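Local coordinates for protein oligogalacturonate lyase (Vibrio parahaemolyticus RIMD 2210633, PDB 3C5M) that probably cleaves oligogalacturonides derived from pectin as a manganese-binding lyase with a seven-bladed beta-propeller fold, at residues T27-I32 against D370-P375; V131-C136 against F198-V203; A216-V221 against E238-E243; E278-P283 against L325-K330; G364-S369 against I377-V382. All blocks are in the same frame, centred on the assembly; numbering follows the deposited sequence.

How the contacts relate
All five contacts belong to one seven-bladed beta-propeller, arranged around the centre where manganese binds. Contact 5 pairs strands 364-369 and 376-381 in the blade that also takes strands from the N-terminus, and contact 1 touches it at the edge of that blade, their centres about 14 Å apart. Along the chain these two alternate, closing the ring, while contacts 2, 3 and 4 follow in series inside the loop closed by contact 1. Each of those three joins consecutive blades: contacts 2 and 3 share the sheet running from strand 190-196 to strand 229-230, contacts 3 and 4 that from strand 238-245 to strand 276-281. The contacts thus combine sheet pairing, blade-to-blade packing and ring closure.

Contact 1: T27-I32 against D370-P375; sequences TPTDII and DFEGVP. Unlike the reference sequence in segment 27-32: Ile31 (reference Val).
Thr29 and Glu372 meet where two loops come together at the edge of the closing blade of the seven-bladed beta-propeller. Residues 27-32 leave this blade after strand 22-25, and residues 370-375 connect its strands 364-369 and 376-381. With OG1 turned away from its own backbone N (chi1 -176°), Thr29 crosses Glu372 at about a right angle. Its OG1 lies 3.7 Å from Glu372 CB, a loose polar-to-aliphatic contact suited to an exposed loop; the carboxylate of Glu372 bonds instead to Tyr378. Ile31, valine in the reference sequence, contributes its backbone: Ile31 O approaches Val374 CG1 at 3.6 Å, while its side chain packs on Phe56. Ile32 then supplies most of the apolar grip. The two branches at its CB divide the work, CG1 meeting Val374 CG2 at 3.6 Å and CG2 resting on Pro375 CG at 3.4 Å. A beta-branched residue fits here because it can address two neighbours at once, and the compact proline ring offers an apolar surface for CG2. Gly373, whose positive phi suits glycine, ends the type I turn of the facing loop, with Gly373 N bonded to Asp370 O at 2.9 Å.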
# COMPACT_ATOMS: atom_id res chain seq x y z
N THR A 27 -18.08 7.37 3.17
CA THR A 27 -18.14 8.60 2.40
C THR A 27 -19.38 8.72 1.50
O THR A 27 -20.02 7.72 1.16
CB THR A 27 -16.85 8.73 1.55
OG1 THR A 27 -16.69 7.59 0.69
CG2 THR A 27 -15.64 8.82 2.46
N PRO A 28 -19.75 9.96 1.13
CA PRO A 28 -20.91 10.24 0.28
C PRO A 28 -20.81 9.53 -1.07
O PRO A 28 -19.71 9.31 -1.60
CB PRO A 28 -20.88 11.76 0.12
CG PRO A 28 -20.30 12.21 1.41
CD PRO A 28 -19.16 11.23 1.61
N THR A 29 -21.96 9.20 -1.64
CA THR A 29 -22.00 8.51 -2.91
C THR A 29 -21.86 9.46 -4.10
O THR A 29 -21.72 9.02 -5.24
CB THR A 29 -23.31 7.67 -3.01
OG1 THR A 29 -23.29 6.93 -4.23
CG2 THR A 29 -24.54 8.57 -2.97
N ASP A 30 -21.84 10.76 -3.82
CA ASP A 30 -21.71 11.79 -4.86
C ASP A 30 -20.34 12.48 -4.96
O ASP A 30 -20.15 13.33 -5.83
CB ASP A 30 -22.77 12.88 -4.68
CG ASP A 30 -22.81 13.38 -3.27
OD1 ASP A 30 -23.42 12.71 -2.42
OD2 ASP A 30 -22.21 14.44 -3.00
N ILE A 31 -19.40 12.15 -4.07
CA ILE A 31 -18.06 12.77 -4.13
C ILE A 31 -16.97 11.71 -4.09
O ILE A 31 -17.05 10.75 -3.33
CB ILE A 31 -17.86 13.82 -2.98
CG1 ILE A 31 -16.74 14.79 -3.35
CG2 ILE A 31 -17.53 13.12 -1.67
CD1 ILE A 31 -17.06 16.20 -2.91
N ILE A 32 -15.97 11.86 -4.94
CA ILE A 32 -14.86 10.91 -5.02
C ILE A 32 -14.01 10.82 -3.73
O ILE A 32 -13.56 11.83 -3.20
CB ILE A 32 -13.93 11.29 -6.18
CG1 ILE A 32 -14.73 11.23 -7.49
CG2 ILE A 32 -12.71 10.37 -6.21
CD1 ILE A 32 -13.96 11.65 -8.71
N ASP A 370 -16.27 1.68 -6.47
CA ASP A 370 -17.09 2.66 -7.16
C ASP A 370 -18.36 2.03 -7.71
O ASP A 370 -18.94 2.53 -8.67
CB ASP A 370 -16.31 3.31 -8.31
CG ASP A 370 -15.91 2.31 -9.39
OD1 ASP A 370 -15.37 2.76 -10.44
OD2 ASP A 370 -16.14 1.09 -9.20
N PHE A 371 -18.81 0.95 -7.09
CA PHE A 371 -19.99 0.27 -7.59
C PHE A 371 -21.25 1.12 -7.48
O PHE A 371 -22.17 0.96 -8.28
CB PHE A 371 -20.16 -1.07 -6.88
CG PHE A 371 -20.80 -0.98 -5.55
CD1 PHE A 371 -22.18 -1.10 -5.44
CD2 PHE A 371 -20.05 -0.82 -4.41
CE1 PHE A 371 -22.80 -1.05 -4.19
CE2 PHE A 371 -20.65 -0.78 -3.15
CZ PHE A 371 -22.04 -0.89 -3.04
N GLU A 372 -21.28 2.04 -6.51
CA GLU A 372 -22.44 2.91 -6.36
C GLU A 372 -22.30 4.10 -7.29
O GLU A 372 -23.01 5.10 -7.15
CB GLU A 372 -22.59 3.39 -4.93
CG GLU A 372 -22.88 2.32 -3.91
CD GLU A 372 -23.56 2.88 -2.67
OE1 GLU A 372 -24.70 3.40 -2.81
OE2 GLU A 372 -22.98 2.80 -1.57
N GLY A 373 -21.38 4.01 -8.24
CA GLY A 373 -21.22 5.10 -9.18
C GLY A 373 -19.90 5.85 -9.15
O GLY A 373 -19.30 6.13 -10.19
N VAL A 374 -19.45 6.21 -7.96
CA VAL A 374 -18.18 6.91 -7.86
C VAL A 374 -17.37 6.25 -6.76
O VAL A 374 -17.94 5.66 -5.83
CB VAL A 374 -18.37 8.41 -7.56
CG1 VAL A 374 -17.96 8.72 -6.13
CG2 VAL A 374 -17.56 9.23 -8.54
N PRO A 375 -16.03 6.33 -6.86
CA PRO A 375 -15.20 5.72 -5.83
C PRO A 375 -15.54 6.27 -4.44
O PRO A 375 -15.63 7.49 -4.22
CB PRO A 375 -13.79 6.04 -6.29
CG PRO A 375 -13.96 7.29 -7.06
CD PRO A 375 -15.19 7.03 -7.85

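Contact 2: V131-C136 against F198-V203; sequences VANSDC and FDDSTV
Asn133 OD1 accepts hydrogen bonds from the backbone N-H groups of Thr137 and Lys138, while the other end of the same amide reaches across to Asp200. The site is a meeting of two hairpin turns on consecutive blades of the beta-propeller: residues 133-136 form a type I turn between strands 124-132 and 138-145, and residues 199-202 form another between strands 190-196 and 202-207. Asn133 ND2 gives a hydrogen bond to Asp200 OD1 at 3.0 Å, bent to 137° at the hydrogen, and a weak one to Asp200 OD2. It meets OD1 on the syn side, 35° out of the carboxylate plane, and the two flat groups are turned 65° against each other. Asparagine suits this place by accepting from the backbone just after its own turn and donating to the next blade. Asp135 brings a second carboxylate near, with OD2 4.4 Å from Asp200 OD1, a proximity that would probably be unfavourable; a long, weak ion pair from Lys138 to Asp200 may offset this in part. Beside this, Ser134 sits over the Phe198 ring, its OG 3.5 Å above the ring plane and central. That hydroxyl bonds to Pro197 O, which holds it there. Small enough to come close over the aromatic face, the serine also makes an off-centre CH-pi contact, Ser134 CB standing 4.2 Å from the centroid of the Phe198 ring.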
# COMPACT_ATOMS: atom_id res chain seq x y z
N VAL A 131 8.32 4.98 3.09
CA VAL A 131 7.89 4.08 4.16
C VAL A 131 8.70 4.36 5.42
O VAL A 131 9.92 4.20 5.43
CB VAL A 131 8.07 2.59 3.74
CG1 VAL A 131 7.74 1.66 4.90
CG2 VAL A 131 7.17 2.28 2.56
N ALA A 132 8.02 4.77 6.48
CA ALA A 132 8.67 5.07 7.76
C ALA A 132 9.11 3.82 8.51
O ALA A 132 8.66 2.72 8.23
CB ALA A 132 7.72 5.87 8.63
N ASN A 133 9.99 4.00 9.48
CA ASN A 133 10.47 2.89 10.30
C ASN A 133 9.53 2.83 11.49
O ASN A 133 8.84 3.80 11.77
CB ASN A 133 11.90 3.13 10.76
CG ASN A 133 12.01 4.27 11.72
OD1 ASN A 133 11.49 5.36 11.49
ND2 ASN A 133 12.71 4.04 12.82
N SER A 134 9.51 1.70 12.20
CA SER A 134 8.60 1.58 13.33
C SER A 134 8.63 2.72 14.33
O SER A 134 7.58 3.14 14.81
CB SER A 134 8.80 0.25 14.03
OG SER A 134 8.02 -0.74 13.39
N ASP A 135 9.82 3.23 14.65
CA ASP A 135 9.94 4.33 15.60
C ASP A 135 9.50 5.64 14.96
O ASP A 135 9.29 6.64 15.65
CB ASP A 135 11.37 4.47 16.11
CG ASP A 135 11.75 3.35 17.06
OD1 ASP A 135 10.88 2.91 17.84
OD2 ASP A 135 12.94 2.93 17.03
N CYS A 136 9.40 5.64 13.64
CA CYS A 136 8.96 6.83 12.91
C CYS A 136 9.95 7.99 13.07
O CYS A 136 9.54 9.13 13.32
CB CYS A 136 7.58 7.24 13.41
SG CYS A 136 6.52 7.83 12.11
N PHE A 198 9.76 -4.03 12.91
CA PHE A 198 10.53 -3.59 14.08
C PHE A 198 12.00 -3.96 14.01
O PHE A 198 12.52 -4.64 14.89
CB PHE A 198 9.91 -4.13 15.35
CG PHE A 198 8.49 -3.70 15.54
CD1 PHE A 198 7.46 -4.33 14.86
CD2 PHE A 198 8.19 -2.65 16.40
CE1 PHE A 198 6.14 -3.92 15.04
CE2 PHE A 198 6.88 -2.23 16.58
CZ PHE A 198 5.86 -2.86 15.91
N ASP A 199 12.66 -3.47 12.97
CA ASP A 199 14.06 -3.75 12.74
C ASP A 199 14.66 -2.82 11.70
O ASP A 199 14.74 -3.17 10.53
CB ASP A 199 14.18 -5.21 12.30
CG ASP A 199 15.58 -5.57 11.86
OD1 ASP A 199 16.55 -4.97 12.36
OD2 ASP A 199 15.71 -6.48 11.01
N ASP A 200 15.08 -1.63 12.13
CA ASP A 200 15.67 -0.65 11.21
C ASP A 200 16.88 -1.20 10.49
O ASP A 200 17.37 -0.60 9.53
CB ASP A 200 16.07 0.61 11.97
CG ASP A 200 14.91 1.28 12.63
OD1 ASP A 200 15.12 2.31 13.30
OD2 ASP A 200 13.77 0.77 12.49
N SER A 201 17.38 -2.33 10.96
CA SER A 201 18.53 -2.95 10.34
C SER A 201 18.29 -3.39 8.90
O SER A 201 19.13 -3.16 8.02
CB SER A 201 18.95 -4.17 11.16
OG SER A 201 19.84 -4.97 10.41
N THR A 202 17.14 -4.01 8.69
CA THR A 202 16.73 -4.54 7.39
C THR A 202 15.82 -3.63 6.57
O THR A 202 14.87 -3.07 7.09
CB THR A 202 16.00 -5.87 7.59
OG1 THR A 202 16.72 -6.66 8.54
CG2 THR A 202 15.89 -6.62 6.27
N VAL A 203 16.09 -3.52 5.27
CA VAL A 203 15.30 -2.69 4.37
C VAL A 203 15.07 -3.44 3.05
O VAL A 203 16.00 -3.62 2.28
CB VAL A 203 16.04 -1.37 4.05
CG1 VAL A 203 15.23 -0.53 3.09
CG2 VAL A 203 16.32 -0.60 5.33

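Contact 3: A216-V221 against E238-E243; sequences ARMWLV and ESCTHE
An interface between neighbouring propeller blades carries this contact. Arg217 and Met218, just before strand 219-222 of one blade, reach to Cys240 and Glu243 on strand 238-245, the first strand of the next; the side chain of Thr241 on this strand is about 11 Å from the bound manganese. The polar link is a salt bridge, Arg217 NH1 to Glu243 OE1 at 2.6 Å. The oxygen lies in the guanidinium plane and uses its syn lone pair, yet the carboxylate plane is turned nearly perpendicular (86°) to the guanidinium it meets at the edge. In Arg217, chi1 of 49° and an extended chi2 run CD past the backbone of the strand, 3.1 Å from Cys240 O; the bend at chi3 (40°) then swings the guanidinium round to Glu243, with Thr241 OG1 over one of its faces. Glu243, bent at chi2, presents its carboxylate to Arg217 and its aliphatic part to Met218, modelled as selenomethionine. Met218 is folded at both chi2 and chi3; its CE lies 3.3 Å from Glu243 CB, and its CG packs at 3.9 Å against Cys240 CB. A long flexible chain suits this position because it can fold alongside the small cysteine and still cover the stem of the glutamate. On its own blade Arg217 has a second acidic partner, Glu208, which forms a salt bridge with NH2. Acids gripping two different nitrogens of one guanidinium would restrain its rotation, and the apolar cover from Met218 probably strengthens the electrostatic pull between the blades.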
# COMPACT_ATOMS: atom_id res chain seq x y z
N ALA A 216 15.43 -11.14 -10.29
CA ALA A 216 14.63 -11.39 -9.09
C ALA A 216 14.26 -10.05 -8.47
O ALA A 216 15.01 -9.08 -8.61
CB ALA A 216 15.42 -12.23 -8.09
N ARG A 217 13.12 -9.98 -7.81
CA ARG A 217 12.73 -8.72 -7.18
C ARG A 217 12.80 -8.79 -5.67
O ARG A 217 12.96 -7.77 -5.01
CB ARG A 217 11.33 -8.31 -7.62
CG ARG A 217 10.26 -9.38 -7.52
CD ARG A 217 8.92 -8.70 -7.26
NE ARG A 217 8.79 -7.48 -8.05
CZ ARG A 217 8.06 -6.43 -7.70
NH1 ARG A 217 7.38 -6.44 -6.57
NH2 ARG A 217 8.01 -5.36 -8.49
N MSE A 218 12.70 -10.00 -5.12
CA MSE A 218 12.76 -10.18 -3.68
C MSE A 218 14.14 -9.80 -3.16
O MSE A 218 15.00 -10.67 -3.01
CB MSE A 218 12.47 -11.64 -3.33
CG MSE A 218 11.11 -12.21 -3.79
SE MSE A 218 9.56 -11.53 -2.80
CE MSE A 218 9.17 -10.06 -4.01
N TRP A 219 14.37 -8.52 -2.90
CA TRP A 219 15.67 -8.12 -2.38
C TRP A 219 15.64 -7.59 -0.96
O TRP A 219 14.60 -7.13 -0.47
CB TRP A 219 16.32 -7.09 -3.29
CG TRP A 219 16.82 -7.64 -4.56
CD1 TRP A 219 16.13 -7.78 -5.72
CD2 TRP A 219 18.13 -8.15 -4.81
NE1 TRP A 219 16.93 -8.33 -6.69
CE2 TRP A 219 18.17 -8.56 -6.15
CE3 TRP A 219 19.28 -8.29 -4.02
CZ2 TRP A 219 19.31 -9.11 -6.73
CZ3 TRP A 219 20.42 -8.83 -4.60
CH2 TRP A 219 20.43 -9.23 -5.94
N LEU A 220 16.80 -7.66 -0.30
CA LEU A 220 16.97 -7.20 1.08
C LEU A 220 18.37 -6.59 1.22
O LEU A 220 19.29 -6.99 0.53
CB LEU A 220 16.81 -8.38 2.05
CG LEU A 220 15.76 -8.25 3.15
CD1 LEU A 220 14.40 -8.01 2.52
CD2 LEU A 220 15.73 -9.51 4.02
N VAL A 221 18.51 -5.62 2.11
CA VAL A 221 19.81 -4.98 2.33
C VAL A 221 19.79 -4.29 3.69
O VAL A 221 18.74 -3.81 4.12
CB VAL A 221 20.10 -3.94 1.23
CG1 VAL A 221 19.00 -2.89 1.20
CG2 VAL A 221 21.44 -3.29 1.49
N GLU A 238 9.57 -19.72 -11.78
CA GLU A 238 8.79 -19.15 -10.68
C GLU A 238 8.88 -17.63 -10.63
O GLU A 238 9.97 -17.07 -10.64
CB GLU A 238 9.27 -19.71 -9.34
CG GLU A 238 8.53 -19.14 -8.13
CD GLU A 238 9.18 -19.52 -6.81
OE1 GLU A 238 8.59 -19.22 -5.75
OE2 GLU A 238 10.28 -20.12 -6.84
N SER A 239 7.74 -16.97 -10.58
CA SER A 239 7.72 -15.51 -10.51
C SER A 239 7.16 -15.09 -9.15
O SER A 239 6.16 -15.64 -8.70
CB SER A 239 6.87 -14.93 -11.64
OG SER A 239 7.46 -15.20 -12.90
N CYS A 240 7.80 -14.12 -8.51
CA CYS A 240 7.35 -13.63 -7.21
C CYS A 240 6.88 -12.19 -7.27
O CYS A 240 7.45 -11.36 -7.97
CB CYS A 240 8.49 -13.75 -6.20
SG CYS A 240 9.15 -15.42 -6.06
N THR A 241 5.83 -11.88 -6.51
CA THR A 241 5.29 -10.53 -6.52
C THR A 241 4.35 -10.28 -5.36
O THR A 241 4.04 -11.18 -4.59
CB THR A 241 4.53 -10.26 -7.82
OG1 THR A 241 4.10 -8.89 -7.84
CG2 THR A 241 3.32 -11.18 -7.92
N HIS A 242 3.88 -9.04 -5.24
CA HIS A 242 2.96 -8.69 -4.18
C HIS A 242 3.61 -8.77 -2.81
O HIS A 242 2.91 -8.88 -1.80
CB HIS A 242 1.75 -9.61 -4.18
CG HIS A 242 0.98 -9.60 -5.46
ND1 HIS A 242 0.71 -8.44 -6.16
CD2 HIS A 242 0.37 -10.60 -6.14
CE1 HIS A 242 -0.03 -8.73 -7.22
NE2 HIS A 242 -0.25 -10.03 -7.23
N GLU A 243 4.94 -8.71 -2.76
CA GLU A 243 5.65 -8.81 -1.49
C GLU A 243 5.27 -7.69 -0.51
O GLU A 243 4.99 -6.55 -0.91
CB GLU A 243 7.17 -8.79 -1.72
CG GLU A 243 7.76 -7.41 -2.01
CD GLU A 243 7.73 -7.04 -3.50
OE1 GLU A 243 6.84 -7.51 -4.23
OE2 GLU A 243 8.60 -6.25 -3.92

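Contact 4: E278-P283 against L325-K330; sequences EVMVMP and LNTKAK
No backbone hydrogen bond joins the end of strand 276-281 to the turn after strand 321-326; their chains pass with Met280 CA 5.6 Å from Lys330 CA. The strands belong to consecutive blades of the propeller, and side chains make the join. Met280, modelled as selenomethionine, does most of it. Its chain, extended through chi2, lays SE 3.6 Å from Leu325 CD2; the bend at chi3 (104°) then turns CE to 3.6 Å from Leu325 CB, with the backbone of Thr327 close by. Leu325 CD2 also reaches Pro283 CD at 3.9 Å, so one branched side chain serves two partners. At the other end Val279 CG2 touches Thr327 CG2 at 3.7 Å, the two side chains crossing at about a right angle. Threonine suits this mixed position: its methyl faces the valine, while OG1 bonds to Gly294 O. The turn itself is shaped by an Asx motif, Asn326 OD1 accepting from Ala329 N at 3.0 Å. Outermost, the aliphatic chain of Lys330 runs past Val279 O, and its NZ stays 5.1 Å from Glu278 OE2. The join is therefore mainly apolar, with at most a weak, long-range electrostatic contribution at the exposed edge.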
# COMPACT_ATOMS: atom_id res chain seq x y z
N GLU A 278 6.14 -22.23 2.00
CA GLU A 278 4.78 -22.09 1.52
C GLU A 278 3.79 -22.02 2.69
O GLU A 278 3.99 -22.68 3.71
CB GLU A 278 4.45 -23.28 0.62
CG GLU A 278 3.07 -23.27 -0.01
CD GLU A 278 2.80 -24.52 -0.82
OE1 GLU A 278 3.58 -24.80 -1.76
OE2 GLU A 278 1.80 -25.22 -0.52
N VAL A 279 2.75 -21.21 2.53
CA VAL A 279 1.74 -21.06 3.57
C VAL A 279 0.37 -21.57 3.11
O VAL A 279 -0.33 -22.25 3.87
CB VAL A 279 1.60 -19.59 4.00
CG1 VAL A 279 1.25 -18.73 2.82
CG2 VAL A 279 0.52 -19.46 5.07
N MSE A 280 -0.02 -21.23 1.89
CA MSE A 280 -1.30 -21.69 1.35
C MSE A 280 -1.55 -21.24 -0.09
O MSE A 280 -0.76 -20.47 -0.65
CB MSE A 280 -2.46 -21.20 2.23
CG MSE A 280 -2.92 -19.78 1.95
SE MSE A 280 -4.56 -19.30 2.90
CE MSE A 280 -3.77 -18.22 4.29
N VAL A 281 -2.63 -21.72 -0.67
CA VAL A 281 -3.00 -21.37 -2.04
C VAL A 281 -3.41 -19.91 -2.09
O VAL A 281 -3.56 -19.26 -1.06
CB VAL A 281 -4.18 -22.19 -2.54
CG1 VAL A 281 -3.84 -23.66 -2.49
CG2 VAL A 281 -5.41 -21.88 -1.69
N MSE A 282 -3.62 -19.40 -3.29
CA MSE A 282 -3.98 -18.01 -3.46
C MSE A 282 -5.15 -17.86 -4.39
O MSE A 282 -5.03 -18.11 -5.59
CB MSE A 282 -2.79 -17.24 -4.06
CG MSE A 282 -2.25 -16.10 -3.21
SE MSE A 282 -3.26 -14.47 -3.27
CE MSE A 282 -2.66 -13.79 -4.99
N PRO A 283 -6.31 -17.46 -3.86
CA PRO A 283 -7.48 -17.29 -4.73
C PRO A 283 -7.22 -16.18 -5.75
O PRO A 283 -6.35 -15.33 -5.55
CB PRO A 283 -8.60 -16.95 -3.74
CG PRO A 283 -7.86 -16.30 -2.61
CD PRO A 283 -6.63 -17.14 -2.46
N LEU A 325 -8.55 -14.87 4.04
CA LEU A 325 -7.82 -16.11 4.21
C LEU A 325 -7.44 -16.33 5.67
O LEU A 325 -7.14 -15.40 6.41
CB LEU A 325 -6.55 -16.09 3.35
CG LEU A 325 -6.73 -16.01 1.83
CD1 LEU A 325 -7.30 -14.65 1.46
CD2 LEU A 325 -5.39 -16.23 1.12
N ASN A 326 -7.46 -17.60 6.06
CA ASN A 326 -7.10 -18.00 7.41
C ASN A 326 -5.77 -18.75 7.31
O ASN A 326 -5.74 -19.92 6.97
CB ASN A 326 -8.18 -18.92 7.96
CG ASN A 326 -7.99 -19.21 9.42
OD1 ASN A 326 -6.91 -19.62 9.85
ND2 ASN A 326 -9.04 -19.00 10.20
N THR A 327 -4.66 -18.06 7.61
CA THR A 327 -3.32 -18.64 7.54
C THR A 327 -3.18 -20.03 8.18
O THR A 327 -2.78 -20.98 7.52
CB THR A 327 -2.27 -17.69 8.20
OG1 THR A 327 -2.16 -16.50 7.41
CG2 THR A 327 -0.90 -18.35 8.29
N LYS A 328 -3.52 -20.12 9.47
CA LYS A 328 -3.43 -21.38 10.20
C LYS A 328 -4.29 -22.47 9.56
O LYS A 328 -3.76 -23.50 9.13
CB LYS A 328 -3.86 -21.16 11.65
CG LYS A 328 -2.92 -21.78 12.68
CD LYS A 328 -2.89 -23.31 12.60
CE LYS A 328 -1.69 -23.90 13.35
NZ LYS A 328 -1.59 -23.42 14.75
N ALA A 329 -5.60 -22.25 9.50
CA ALA A 329 -6.52 -23.23 8.90
C ALA A 329 -6.27 -23.41 7.41
O ALA A 329 -6.82 -24.31 6.78
CB ALA A 329 -7.96 -22.79 9.14
N LYS A 330 -5.44 -22.54 6.84
CA LYS A 330 -5.11 -22.58 5.42
C LYS A 330 -6.41 -22.67 4.62
O LYS A 330 -6.65 -23.63 3.92
CB LYS A 330 -4.21 -23.79 5.12
CG LYS A 330 -2.93 -23.82 5.95
CD LYS A 330 -2.02 -25.01 5.63
CE LYS A 330 -1.45 -24.93 4.23
NZ LYS A 330 -0.41 -25.97 4.00

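Contact 5: G364-S369 against I377-V382; sequences GVLFTS and IYIADV
Tyr378 N gives an almost straight hydrogen bond to Phe367 O, 2.9 Å long with 178° at the hydrogen, and Phe367 N answers to Tyr378 O at 3.0 Å. A second reciprocal pair links Val365 and Ala380, with Ala380 N 2.7 Å from Val365 O. These are the hydrogen-bonded pairs of an antiparallel beta hairpin, strands 364-369 and 376-381. Its second strand also pairs with strand 22-25, so that N- and C-terminal parts of the chain share one blade, the closure characteristic of many beta-propellers. On the face bearing Phe367 and Tyr378, the phenylalanine takes chi1 66°, which lays its ring over its neighbour: Tyr378 CB sits on one face of the ring in a CH-pi contact, 4.0 Å from its centroid. Ala380 CB comes to the edge of the same ring, in its plane; the small methyl of alanine suits this close place. The two aromatic planes are near parallel (18°) but slid apart, so the rings barely overlap. The other face holds an aliphatic cluster in which a single methyl, Leu366 CD1, touches Ile377 CG2 at 3.4 Å and Ile379 CG1 at 3.5 Å. Near the open end Val365 CG2 packs on Val382 CG2 at 3.7 Å, and Gly364, with no side chain, lies against Ala380 O and Val382 CG2. Phe367 lies about 6 Å from the manganese ligand His355, side chain to side chain. Four amide bonds satisfy part of the buried backbone, while mainly apolar side chains pack on both faces, consistent with a firmly held sheet beside the metal site.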
# COMPACT_ATOMS: atom_id res chain seq x y z
N GLY A 364 -13.10 -5.51 11.06
CA GLY A 364 -13.55 -5.08 9.76
C GLY A 364 -12.45 -4.95 8.73
O GLY A 364 -11.27 -5.07 9.05
N VAL A 365 -12.86 -4.74 7.48
CA VAL A 365 -11.94 -4.58 6.37
C VAL A 365 -12.34 -3.31 5.65
O VAL A 365 -13.49 -3.15 5.24
CB VAL A 365 -12.02 -5.74 5.38
CG1 VAL A 365 -11.23 -5.40 4.13
CG2 VAL A 365 -11.45 -6.99 6.01
N LEU A 366 -11.37 -2.40 5.51
CA LEU A 366 -11.55 -1.11 4.85
C LEU A 366 -11.13 -1.31 3.43
O LEU A 366 -10.16 -2.01 3.17
CB LEU A 366 -10.64 -0.08 5.49
CG LEU A 366 -10.60 1.32 4.91
CD1 LEU A 366 -11.84 2.10 5.38
CD2 LEU A 366 -9.33 2.03 5.39
N PHE A 367 -11.86 -0.70 2.50
CA PHE A 367 -11.55 -0.82 1.08
C PHE A 367 -12.29 0.22 0.26
O PHE A 367 -13.25 0.83 0.74
CB PHE A 367 -11.89 -2.22 0.58
CG PHE A 367 -13.35 -2.55 0.59
CD1 PHE A 367 -14.15 -2.26 -0.50
CD2 PHE A 367 -13.94 -3.15 1.69
CE1 PHE A 367 -15.50 -2.58 -0.51
CE2 PHE A 367 -15.29 -3.47 1.69
CZ PHE A 367 -16.07 -3.19 0.59
N THR A 368 -11.85 0.43 -0.98
CA THR A 368 -12.48 1.40 -1.87
C THR A 368 -13.31 0.70 -2.93
O THR A 368 -13.02 -0.44 -3.28
CB THR A 368 -11.44 2.25 -2.66
OG1 THR A 368 -10.53 2.89 -1.75
CG2 THR A 368 -12.16 3.34 -3.46
N SER A 369 -14.35 1.36 -3.42
CA SER A 369 -15.15 0.80 -4.50
C SER A 369 -15.98 1.87 -5.19
O SER A 369 -16.35 2.86 -4.57
CB SER A 369 -16.08 -0.30 -4.02
OG SER A 369 -16.70 -0.88 -5.16
N ILE A 377 -15.46 4.92 0.10
CA ILE A 377 -14.83 4.08 1.11
C ILE A 377 -15.82 3.28 1.94
O ILE A 377 -16.80 3.83 2.46
CB ILE A 377 -13.97 4.95 2.06
CG1 ILE A 377 -13.01 5.81 1.24
CG2 ILE A 377 -13.15 4.09 2.99
CD1 ILE A 377 -12.24 6.79 2.08
N TYR A 378 -15.57 1.98 2.06
CA TYR A 378 -16.44 1.08 2.83
C TYR A 378 -15.64 0.32 3.86
O TYR A 378 -14.43 0.22 3.76
CB TYR A 378 -17.11 0.05 1.91
CG TYR A 378 -17.93 0.63 0.78
CD1 TYR A 378 -17.32 1.09 -0.38
CD2 TYR A 378 -19.31 0.73 0.88
CE1 TYR A 378 -18.06 1.66 -1.41
CE2 TYR A 378 -20.07 1.30 -0.15
CZ TYR A 378 -19.43 1.76 -1.29
OH TYR A 378 -20.17 2.35 -2.30
N ILE A 379 -16.33 -0.21 4.86
CA ILE A 379 -15.70 -1.02 5.87
C ILE A 379 -16.62 -2.22 6.03
O ILE A 379 -17.76 -2.09 6.47
CB ILE A 379 -15.58 -0.31 7.23
CG1 ILE A 379 -14.43 0.69 7.20
CG2 ILE A 379 -15.33 -1.32 8.34
CD1 ILE A 379 -14.38 1.59 8.39
N ALA A 380 -16.13 -3.40 5.65
CA ALA A 380 -16.93 -4.60 5.76
C ALA A 380 -16.66 -5.29 7.09
O ALA A 380 -15.50 -5.50 7.46
CB ALA A 380 -16.61 -5.55 4.61
N ASP A 381 -17.72 -5.63 7.81
CA ASP A 381 -17.58 -6.32 9.09
C ASP A 381 -16.93 -7.66 8.84
O ASP A 381 -16.95 -8.16 7.72
CB ASP A 381 -18.96 -6.52 9.74
CG ASP A 381 -19.40 -5.31 10.57
OD1 ASP A 381 -19.23 -4.15 10.11
OD2 ASP A 381 -19.92 -5.53 11.69
N VAL A 382 -16.32 -8.24 9.87
CA VAL A 382 -15.68 -9.54 9.73
C VAL A 382 -16.05 -10.42 10.91
O VAL A 382 -15.35 -10.44 11.92
CB VAL A 382 -14.14 -9.44 9.66
CG1 VAL A 382 -13.54 -10.83 9.48
CG2 VAL A 382 -13.73 -8.55 8.51